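Local coordinates for protein HNH endonuclease (Geobacillus virus E2, PDB 5H0M) that probably nicks DNA as a thermophilic phage endonuclease of the HNH (His-Me finger) family, and carries a bound zinc ion, at residues I94-V99 with A123-R128; A67-D72 with T86-V91. All blocks are in the same frame, centred on the assembly; numbering follows the deposited sequence.

Contact 1 of 2, residues I94-V99 with A123-R128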
loop_
_atom_site.group_PDB
_atom_site.type_symbol
_atom_site.label_atom_id
_atom_site.label_comp_id
_atom_site.label_asym_id
_atom_site.label_seq_id
_atom_site.Cartn_x
_atom_site.Cartn_y
_atom_site.Cartn_z
ATOM N N ILE A 94 1.722 -4.115 1.118
ATOM C CA ILE A 94 1.932 -4.998 2.284
ATOM C C ILE A 94 3.311 -4.724 2.876
ATOM O O ILE A 94 3.431 -4.306 4.033
ATOM C CB ILE A 94 1.757 -6.473 1.929
ATOM C CG1 ILE A 94 0.347 -6.759 1.427
ATOM C CG2 ILE A 94 2.138 -7.327 3.136
ATOM C CD1 ILE A 94 0.127 -8.182 0.970
ATOM N N THR A 95 4.353 -4.922 2.073
ATOM C CA THR A 95 5.670 -4.354 2.359
ATOM C C THR A 95 5.610 -2.904 1.900
ATOM O O THR A 95 5.377 -2.647 0.718
ATOM C CB THR A 95 6.769 -5.093 1.609
ATOM O OG1 THR A 95 6.743 -6.480 1.972
ATOM C CG2 THR A 95 8.136 -4.513 1.933
ATOM N N PRO A 96 5.779 -1.957 2.821
ATOM C CA PRO A 96 5.561 -0.561 2.439
ATOM C C PRO A 96 6.429 -0.107 1.271
ATOM O O PRO A 96 7.544 -0.591 1.066
ATOM C CB PRO A 96 5.914 0.211 3.711
ATOM C CG PRO A 96 5.631 -0.752 4.815
ATOM C CD PRO A 96 6.015 -2.099 4.273
ATOM N N LEU A 97 5.900 0.843 0.507
ATOM C CA LEU A 97 6.599 1.394 -0.627
ATOM C C LEU A 97 8.002 1.890 -0.291
ATOM O O LEU A 97 8.942 1.656 -1.052
ATOM C CB LEU A 97 5.763 2.540 -1.210
ATOM C CG LEU A 97 6.305 3.203 -2.463
ATOM C CD1 LEU A 97 6.320 2.233 -3.627
ATOM C CD2 LEU A 97 5.454 4.430 -2.783
ATOM N N LEU A 98 8.132 2.562 0.844
ATOM C CA LEU A 98 9.408 3.138 1.262
ATOM C C LEU A 98 10.359 2.100 1.830
ATOM O O LEU A 98 11.535 2.389 2.044
ATOM C CB LEU A 98 9.157 4.271 2.262
ATOM C CG LEU A 98 8.617 5.575 1.656
ATOM C CD1 LEU A 98 8.035 6.480 2.732
ATOM C CD2 LEU A 98 9.726 6.273 0.888
ATOM N N VAL A 99 9.846 0.900 2.091
ATOM C CA VAL A 99 10.673 -0.214 2.573
ATOM C C VAL A 99 11.254 -1.028 1.412
ATOM O O VAL A 99 12.410 -1.460 1.460
ATOM C CB VAL A 99 9.867 -1.103 3.541
ATOM C CG1 VAL A 99 10.594 -2.407 3.860
ATOM C CG2 VAL A 99 9.565 -0.340 4.814
ATOM N N ALA A 123 -0.243 0.544 12.512
ATOM C CA ALA A 123 0.343 0.259 13.822
ATOM C C ALA A 123 1.199 -0.997 13.809
ATOM O O ALA A 123 2.307 -1.047 14.360
ATOM C CB ALA A 123 -0.754 0.145 14.858
ATOM N N GLU A 124 0.689 -2.028 13.155
ATOM C CA GLU A 124 1.438 -3.271 12.988
ATOM C C GLU A 124 2.760 -3.026 12.284
ATOM O O GLU A 124 3.799 -3.611 12.639
ATOM C CB GLU A 124 0.602 -4.264 12.162
ATOM C CG GLU A 124 -0.641 -4.716 12.897
ATOM C CD GLU A 124 -1.583 -5.551 12.057
ATOM O OE1 GLU A 124 -1.311 -5.742 10.862
ATOM O OE2 GLU A 124 -2.599 -6.012 12.632
ATOM N N ASP A 125 2.736 -2.177 11.263
ATOM C CA ASP A 125 3.934 -1.918 10.485
ATOM C C ASP A 125 4.966 -1.113 11.261
ATOM O O ASP A 125 6.167 -1.258 11.023
ATOM C CB ASP A 125 3.589 -1.246 9.153
ATOM C CG ASP A 125 2.978 -2.212 8.148
ATOM O OD1 ASP A 125 2.994 -3.448 8.370
ATOM O OD2 ASP A 125 2.473 -1.721 7.131
ATOM N N LYS A 126 4.514 -0.277 12.189
ATOM C CA LYS A 126 5.460 0.432 13.068
ATOM C C LYS A 126 6.231 -0.545 13.939
ATOM O O LYS A 126 7.410 -0.332 14.209
ATOM C CB LYS A 126 4.738 1.470 13.920
ATOM C CG LYS A 126 4.273 2.660 13.100
ATOM C CD LYS A 126 3.529 3.692 13.923
ATOM C CE LYS A 126 3.139 4.874 13.044
ATOM N NZ LYS A 126 1.970 5.622 13.582
ATOM N N ARG A 127 5.591 -1.640 14.340
ATOM C CA ARG A 127 6.307 -2.668 15.111
ATOM C C ARG A 127 7.359 -3.380 14.252
ATOM O O ARG A 127 8.378 -3.841 14.765
ATOM C CB ARG A 127 5.341 -3.672 15.728
ATOM C CG ARG A 127 4.472 -3.076 16.845
ATOM C CD ARG A 127 3.651 -4.109 17.606
ATOM N NE ARG A 127 2.529 -4.712 16.865
ATOM C CZ ARG A 127 1.269 -4.291 16.860
ATOM N NH1 ARG A 127 0.890 -3.191 17.514
ATOM N NH2 ARG A 127 0.374 -4.968 16.175
ATOM N N ARG A 128 7.105 -3.490 12.951
ATOM C CA ARG A 128 8.029 -4.166 12.044
ATOM C C ARG A 128 9.172 -3.288 11.547
ATOM O O ARG A 128 10.313 -3.761 11.398
ATOM C CB ARG A 128 7.246 -4.678 10.835
ATOM C CG ARG A 128 6.288 -5.810 11.135
ATOM C CD ARG A 128 5.259 -5.983 10.028
ATOM N NE ARG A 128 4.449 -7.203 10.121
ATOM C CZ ARG A 128 3.473 -7.444 10.974
ATOM N NH1 ARG A 128 3.171 -6.572 11.928
ATOM N NH2 ARG A 128 2.807 -8.602 10.884
HETATM O O HOH W 1 3.146 -5.330 6.562
#
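The beta-beta-alpha unit of the HNH endonuclease, two antiparallel strands followed by a helix, is where this contact lies: the carbonyl of Ile-94 and the ring of Pro-96, in the loop that leaves strand 90-93, meet Asp-125 on helix 115-129. The meeting is slight and at the surface, burying 73 Å² in all; a water carries the polar link between the two segments, with Lys-121 supplying a second. That water donates to Ile-94 O at 2.7 Å and to Asp-125 OD1 at 2.6 Å, joining two acceptors that could not bond each other directly. Asp-125 suits the place because its two oxygens can divide the work. While OD1 takes the water, OD2 forms a salt bridge with Lys-121, one turn earlier on the same helix, which probably helps to keep the carboxylate charged. Lys-121 NZ also donates to Ile-94 O. Pro-96 brings a compact apolar ring to the helix and also touches Tyr-129 there; beyond it the chain turns, with Val-99 N bonded to Pro-96 O. With CG beside its backbone N (chi1 -75°), Asp-125 sends its carboxylate toward the loop, and OD2 ends 4.0 Å from Pro-96 CG, a loose van der Waals approach.

Contact 2 of 2, residues A67-D72 with T86-V91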
loop_
_atom_site.group_PDB
_atom_site.type_symbol
_atom_site.label_atom_id
_atom_site.label_comp_id
_atom_site.label_asym_id
_atom_site.label_seq_id
_atom_site.Cartn_x
_atom_site.Cartn_y
_atom_site.Cartn_z
ATOM N N ALA A 67 -6.805 -2.151 -10.754
ATOM C CA ALA A 67 -6.747 -3.585 -10.990
ATOM C C ALA A 67 -6.904 -4.358 -9.675
ATOM O O ALA A 67 -7.573 -5.382 -9.619
ATOM C CB ALA A 67 -5.457 -3.970 -11.690
ATOM N N VAL A 68 -6.263 -3.863 -8.615
ATOM C CA VAL A 68 -6.353 -4.518 -7.309
ATOM C C VAL A 68 -7.764 -4.405 -6.731
ATOM O O VAL A 68 -8.334 -5.384 -6.248
ATOM C CB VAL A 68 -5.306 -3.939 -6.332
ATOM C CG1 VAL A 68 -5.498 -4.484 -4.920
ATOM C CG2 VAL A 68 -3.896 -4.252 -6.799
ATOM N N LEU A 69 -8.339 -3.213 -6.775
ATOM C CA LEU A 69 -9.701 -3.037 -6.266
ATOM C C LEU A 69 -10.666 -3.936 -7.020
ATOM O O LEU A 69 -11.537 -4.560 -6.423
ATOM C CB LEU A 69 -10.142 -1.589 -6.375
ATOM C CG LEU A 69 -9.493 -0.654 -5.348
ATOM C CD1 LEU A 69 -9.623 0.785 -5.818
ATOM C CD2 LEU A 69 -10.097 -0.846 -3.974
ATOM N N ALA A 70 -10.500 -4.007 -8.328
ATOM C CA ALA A 70 -11.390 -4.837 -9.129
ATOM C C ALA A 70 -11.251 -6.313 -8.777
ATOM O O ALA A 70 -12.266 -7.009 -8.585
ATOM C CB ALA A 70 -11.128 -4.623 -10.614
ATOM N N LYS A 71 -10.011 -6.785 -8.669
ATOM C CA LYS A 71 -9.703 -8.178 -8.265
ATOM C C LYS A 71 -10.318 -8.497 -6.916
ATOM O O LYS A 71 -10.831 -9.592 -6.701
ATOM C CB LYS A 71 -8.180 -8.410 -8.229
ATOM C CG LYS A 71 -7.733 -9.696 -7.544
ATOM C CD LYS A 71 -6.230 -9.744 -7.381
ATOM C CE LYS A 71 -5.752 -8.939 -6.188
ATOM N NZ LYS A 71 -5.998 -9.615 -4.880
ATOM N N ASP A 72 -10.264 -7.523 -6.017
ATOM C CA ASP A 72 -10.781 -7.650 -4.660
ATOM C C ASP A 72 -12.290 -7.380 -4.552
ATOM O O ASP A 72 -12.857 -7.395 -3.454
ATOM C CB ASP A 72 -10.002 -6.704 -3.733
ATOM C CG ASP A 72 -8.596 -7.182 -3.458
ATOM O OD1 ASP A 72 -8.300 -8.374 -3.741
ATOM O OD2 ASP A 72 -7.792 -6.373 -2.954
ATOM N N THR A 86 -16.821 -5.384 4.294
ATOM C CA THR A 86 -16.597 -3.953 4.415
ATOM C C THR A 86 -16.059 -3.410 3.110
ATOM O O THR A 86 -15.123 -3.980 2.539
ATOM C CB THR A 86 -15.579 -3.629 5.522
ATOM O OG1 THR A 86 -15.938 -4.326 6.725
ATOM C CG2 THR A 86 -15.564 -2.132 5.788
ATOM N N ARG A 87 -16.629 -2.313 2.643
ATOM C CA ARG A 87 -16.137 -1.653 1.442
ATOM C C ARG A 87 -14.701 -1.158 1.650
ATOM O O ARG A 87 -14.398 -0.518 2.649
ATOM C CB ARG A 87 -17.020 -0.460 1.117
ATOM C CG ARG A 87 -16.591 0.314 -0.110
ATOM C CD ARG A 87 -17.389 -0.114 -1.307
ATOM N NE ARG A 87 -17.027 0.636 -2.504
ATOM C CZ ARG A 87 -17.452 0.327 -3.723
ATOM N NH1 ARG A 87 -18.248 -0.721 -3.902
ATOM N NH2 ARG A 87 -17.074 1.056 -4.766
ATOM N N ALA A 88 -13.826 -1.447 0.694
ATOM C CA ALA A 88 -12.471 -0.904 0.709
ATOM C C ALA A 88 -12.459 0.551 0.288
ATOM O O ALA A 88 -13.209 0.945 -0.602
ATOM C CB ALA A 88 -11.576 -1.701 -0.204
ATOM N N VAL A 89 -11.564 1.322 0.896
ATOM C CA VAL A 89 -11.383 2.742 0.584
ATOM C C VAL A 89 -9.970 3.101 0.141
ATOM O O VAL A 89 -9.734 4.224 -0.311
ATOM C CB VAL A 89 -11.769 3.646 1.767
ATOM C CG1 VAL A 89 -13.252 3.480 2.087
ATOM C CG2 VAL A 89 -10.911 3.397 2.992
ATOM N N ILE A 90 -9.040 2.152 0.244
ATOM C CA ILE A 90 -7.640 2.431 -0.066
ATOM C C ILE A 90 -6.975 1.132 -0.491
ATOM O O ILE A 90 -7.407 0.064 -0.080
ATOM C CB ILE A 90 -6.946 3.083 1.150
ATOM C CG1 ILE A 90 -5.618 3.725 0.752
ATOM C CG2 ILE A 90 -6.802 2.105 2.286
ATOM C CD1 ILE A 90 -5.106 4.700 1.788
ATOM N N VAL A 91 -5.960 1.231 -1.341
ATOM C CA VAL A 91 -5.107 0.093 -1.665
ATOM C C VAL A 91 -3.759 0.350 -1.011
ATOM O O VAL A 91 -3.148 1.399 -1.262
ATOM C CB VAL A 91 -4.933 -0.085 -3.178
ATOM C CG1 VAL A 91 -3.969 -1.206 -3.504
ATOM C CG2 VAL A 91 -6.273 -0.384 -3.824
#
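Apolar packing alone joins the two segments: Val-68 and Leu-69, near the end of helix 59-71, meet Val-91 and Ala-88 on the chain leading into strand 90-93. Val-91 divides its two methyls between the helix residues. Its CG1, anti to the backbone N (chi1 176°), lies 3.9 Å from Val-68 CG1, while CG2 sits 3.6 Å from Leu-69 CG and also approaches both leucine methyls. A branched residue suits this place, since its two methyls can each touch one of two neighbouring helix residues. Leucine is longer, and its fork reaches past Val-91, so that CD2 comes to 4.1 Å from Ala-88 CB; the small alanine lets the chain pass close by. All four residues are buried, and Ser-112 of the partner strand 110-113 touches Val-68, Leu-69 and Ala-88.

Polar bonds lie beside this apolar patch. Asp-72, just past the helix, receives Lys-71 NZ on OD1 in a salt bridge of 2.9 Å, the ammonium standing 28° out of the carboxylate plane. Its OD2 is hydrogen-bonded to Ser-112 OG, so both oxygens of this buried acid have partners and the helix end is tied to the sheet.

Backbone bonds set the strand's path: Val-89 and Ile-90 both pair with Leu-113 in a classic beta bulge. The whole is a helix packed on the two-stranded antiparallel sheet of an HNH domain, with the side chain of Ala-88 about 8 Å from the zinc ion bound by Cys-76, Cys-79, Cys-114 and Cys-117.

Overall arrangement
From the N terminus of the model, helix 41-55 leads to helix 59-71, whose last turns open contact 2. The chain then passes Cys-76 and helix 77-81, which carries Cys-79, before residues 86-91 return to close that loop, bringing helix 59-71 against the two-stranded sheet. Only after this does contact 1 open, at 94-99, directly beyond strand 90-93; its loop takes in strand 110-113, Cys-114 and Cys-117, and closes on helix 115-129. The two loops therefore follow in series, neither crossing nor nesting. Their centres stand 19 Å apart on opposite sides of the chain's centre, strand 90-93 linking the buried contact to the watery surface one.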